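Local structure of Rubredoxin\:oxygen oxidoreductase (Desulfovibrio gigas, 1E5D) at residues L28-N36 and Q169-F177. The protein catalyses the four-electron reduction of dioxygen to two water molecules, using a diiron centre in a metallo-beta-lactamase-type domain and FMN in a flavodoxin-like one. Numbering follows the deposited sequence.
Sequences LSPMGTTYN and QNIAASERF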
# COMPACT_ATOMS: atom_id res chain seq x y z
N LEU A 28 2.48 9.11 9.12
CA LEU A 28 3.48 8.79 10.13
C LEU A 28 3.85 9.98 11.01
O LEU A 28 3.91 11.11 10.53
CB LEU A 28 4.78 8.30 9.50
CG LEU A 28 4.72 7.02 8.66
CD1 LEU A 28 6.12 6.67 8.20
CD2 LEU A 28 4.08 5.88 9.44
N SER A 29 4.11 9.69 12.27
CA SER A 29 4.59 10.66 13.24
C SER A 29 5.93 10.18 13.82
O SER A 29 6.02 9.71 14.94
CB SER A 29 3.56 10.86 14.35
OG SER A 29 3.60 9.79 15.28
N PRO A 30 6.95 10.33 13.00
CA PRO A 30 8.27 9.78 13.29
C PRO A 30 8.87 10.38 14.57
O PRO A 30 9.76 9.78 15.17
CB PRO A 30 9.13 10.19 12.10
CG PRO A 30 8.22 10.78 11.08
CD PRO A 30 6.89 11.05 11.71
N MET A 31 8.38 11.54 14.97
CA MET A 31 8.87 12.22 16.16
C MET A 31 7.85 12.16 17.28
O MET A 31 7.92 12.89 18.27
CB MET A 31 9.18 13.68 15.85
CG MET A 31 10.63 13.95 15.47
SD MET A 31 10.91 15.62 14.86
CE MET A 31 9.67 15.71 13.56
N GLY A 32 6.87 11.26 17.15
CA GLY A 32 5.88 11.20 18.22
C GLY A 32 4.89 12.33 18.03
O GLY A 32 4.80 12.92 16.96
N THR A 33 4.14 12.64 19.07
CA THR A 33 3.17 13.72 19.00
C THR A 33 2.71 14.05 20.41
O THR A 33 3.13 13.45 21.41
CB THR A 33 1.98 13.33 18.10
OG1 THR A 33 1.05 14.41 18.00
CG2 THR A 33 1.20 12.18 18.72
N THR A 34 1.84 15.04 20.53
CA THR A 34 1.29 15.36 21.83
C THR A 34 -0.22 15.56 21.68
O THR A 34 -0.77 15.72 20.60
CB THR A 34 1.89 16.61 22.50
OG1 THR A 34 1.35 17.80 21.89
CG2 THR A 34 3.39 16.65 22.32
N TYR A 35 -0.87 15.57 22.84
CA TYR A 35 -2.29 15.91 22.86
C TYR A 35 -2.43 17.08 23.83
O TYR A 35 -2.23 16.89 25.03
CB TYR A 35 -3.10 14.67 23.23
CG TYR A 35 -2.88 13.59 22.18
CD1 TYR A 35 -3.51 13.72 20.94
CD2 TYR A 35 -2.07 12.49 22.42
CE1 TYR A 35 -3.33 12.77 19.96
CE2 TYR A 35 -1.90 11.53 21.44
CZ TYR A 35 -2.53 11.68 20.22
OH TYR A 35 -2.37 10.73 19.23
N ASN A 36 -2.72 18.24 23.27
CA ASN A 36 -2.74 19.51 23.96
C ASN A 36 -4.16 19.97 24.27
O ASN A 36 -5.01 20.05 23.40
CB ASN A 36 -2.03 20.59 23.14
CG ASN A 36 -0.58 20.24 22.86
OD1 ASN A 36 0.02 19.43 23.57
ND2 ASN A 36 -0.00 20.85 21.83
N GLN A 169 1.90 20.42 15.07
CA GLN A 169 2.99 19.67 14.46
C GLN A 169 3.17 18.40 15.30
O GLN A 169 2.99 18.45 16.51
CB GLN A 169 4.29 20.46 14.40
CG GLN A 169 4.21 21.94 14.72
CD GLN A 169 4.03 22.20 16.20
OE1 GLN A 169 4.71 21.63 17.06
NE2 GLN A 169 3.09 23.07 16.53
N ASN A 170 3.52 17.29 14.67
CA ASN A 170 3.77 16.09 15.47
C ASN A 170 5.18 16.10 16.03
O ASN A 170 6.12 15.58 15.42
CB ASN A 170 3.50 14.85 14.61
CG ASN A 170 2.00 14.69 14.42
OD1 ASN A 170 1.52 14.35 13.35
ND2 ASN A 170 1.26 14.94 15.50
N ILE A 171 5.36 16.71 17.19
CA ILE A 171 6.65 16.71 17.87
C ILE A 171 6.47 16.34 19.34
O ILE A 171 5.81 17.07 20.08
CB ILE A 171 7.33 18.09 17.80
CG1 ILE A 171 7.69 18.53 16.39
CG2 ILE A 171 8.56 18.11 18.70
CD1 ILE A 171 8.49 19.82 16.36
N ALA A 172 7.06 15.22 19.74
CA ALA A 172 7.02 14.82 21.15
C ALA A 172 8.35 15.22 21.78
O ALA A 172 9.39 14.75 21.32
CB ALA A 172 6.76 13.34 21.33
N ALA A 173 8.32 16.09 22.78
CA ALA A 173 9.59 16.57 23.32
C ALA A 173 9.46 17.10 24.74
O ALA A 173 8.36 17.38 25.20
CB ALA A 173 10.13 17.67 22.40
N SER A 174 10.60 17.23 25.42
CA SER A 174 10.52 17.86 26.74
C SER A 174 10.17 19.34 26.58
O SER A 174 9.59 19.95 27.48
CB SER A 174 11.81 17.71 27.53
OG SER A 174 12.77 16.96 26.80
N GLU A 175 10.51 19.91 25.44
CA GLU A 175 10.33 21.31 25.10
C GLU A 175 8.90 21.53 24.60
O GLU A 175 8.48 20.85 23.66
CB GLU A 175 11.31 21.77 24.04
CG GLU A 175 12.79 21.60 24.25
CD GLU A 175 13.29 20.18 24.41
OE1 GLU A 175 13.46 19.44 23.43
OE2 GLU A 175 13.46 19.80 25.59
N ARG A 176 8.15 22.45 25.20
CA ARG A 176 6.76 22.64 24.79
C ARG A 176 6.57 23.94 24.01
O ARG A 176 5.45 24.27 23.59
CB ARG A 176 5.82 22.61 25.99
CG ARG A 176 6.14 21.63 27.09
CD ARG A 176 6.46 20.23 26.58
NE ARG A 176 5.52 19.83 25.54
CZ ARG A 176 4.30 19.39 25.85
NH1 ARG A 176 3.96 19.30 27.13
NH2 ARG A 176 3.46 19.04 24.89
N PHE A 177 7.63 24.71 23.80
CA PHE A 177 7.47 25.99 23.10
C PHE A 177 8.32 26.08 21.84
O PHE A 177 9.42 25.56 21.78
CB PHE A 177 7.80 27.14 24.06
CG PHE A 177 6.75 27.22 25.16
CD1 PHE A 177 5.49 27.76 24.91
CD2 PHE A 177 7.04 26.76 26.43
CE1 PHE A 177 4.56 27.81 25.93
CE2 PHE A 177 6.11 26.83 27.45
CZ PHE A 177 4.86 27.36 27.20
O HOH W 1 3.36 13.60 11.29
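Ala-172 N donates to Met-31 O (2.9 Å, N-H...O 151°), where the type I turn Ser-29 to Gly-32 leads into strand 33-40 of the metallo-beta-lactamase fold and meets the loop between strand 160-164 and helix 183-198. Beside this bond the methyl of Ala-172 packs where the turn passes into the strand, its CB 3.5 Å from Thr-33 N. Asn-170, centre of an inverse gamma turn, lays its side chain alongside that of Thr-33. Its CB sits 3.3 Å from Gly-32 O; a chi1 of -74°, which puts CG beside the backbone N, brings ND2 against Thr-33 OG1 in a weak, strongly bent hydrogen bond. The other end of the amide is held by a water that donates to both Asn-170 OD1 and Leu-28 O, bridging it to the residue just before the turn. This pairing lies close to the diiron site: Thr-33 adjoins His-226 of the diiron pocket, whose ND1 is hydrogen-bonded to Thr-34 O. Farther along, the bent chain of Arg-176 runs past Thr-34 in the opposite direction. Its NH2 lies 3.5 Å from Thr-34 CG2, while Thr-34 OG1, at the guanidinium edge, donates to Asn-36 OD1 (2.7 Å) from above the carbonyl plane.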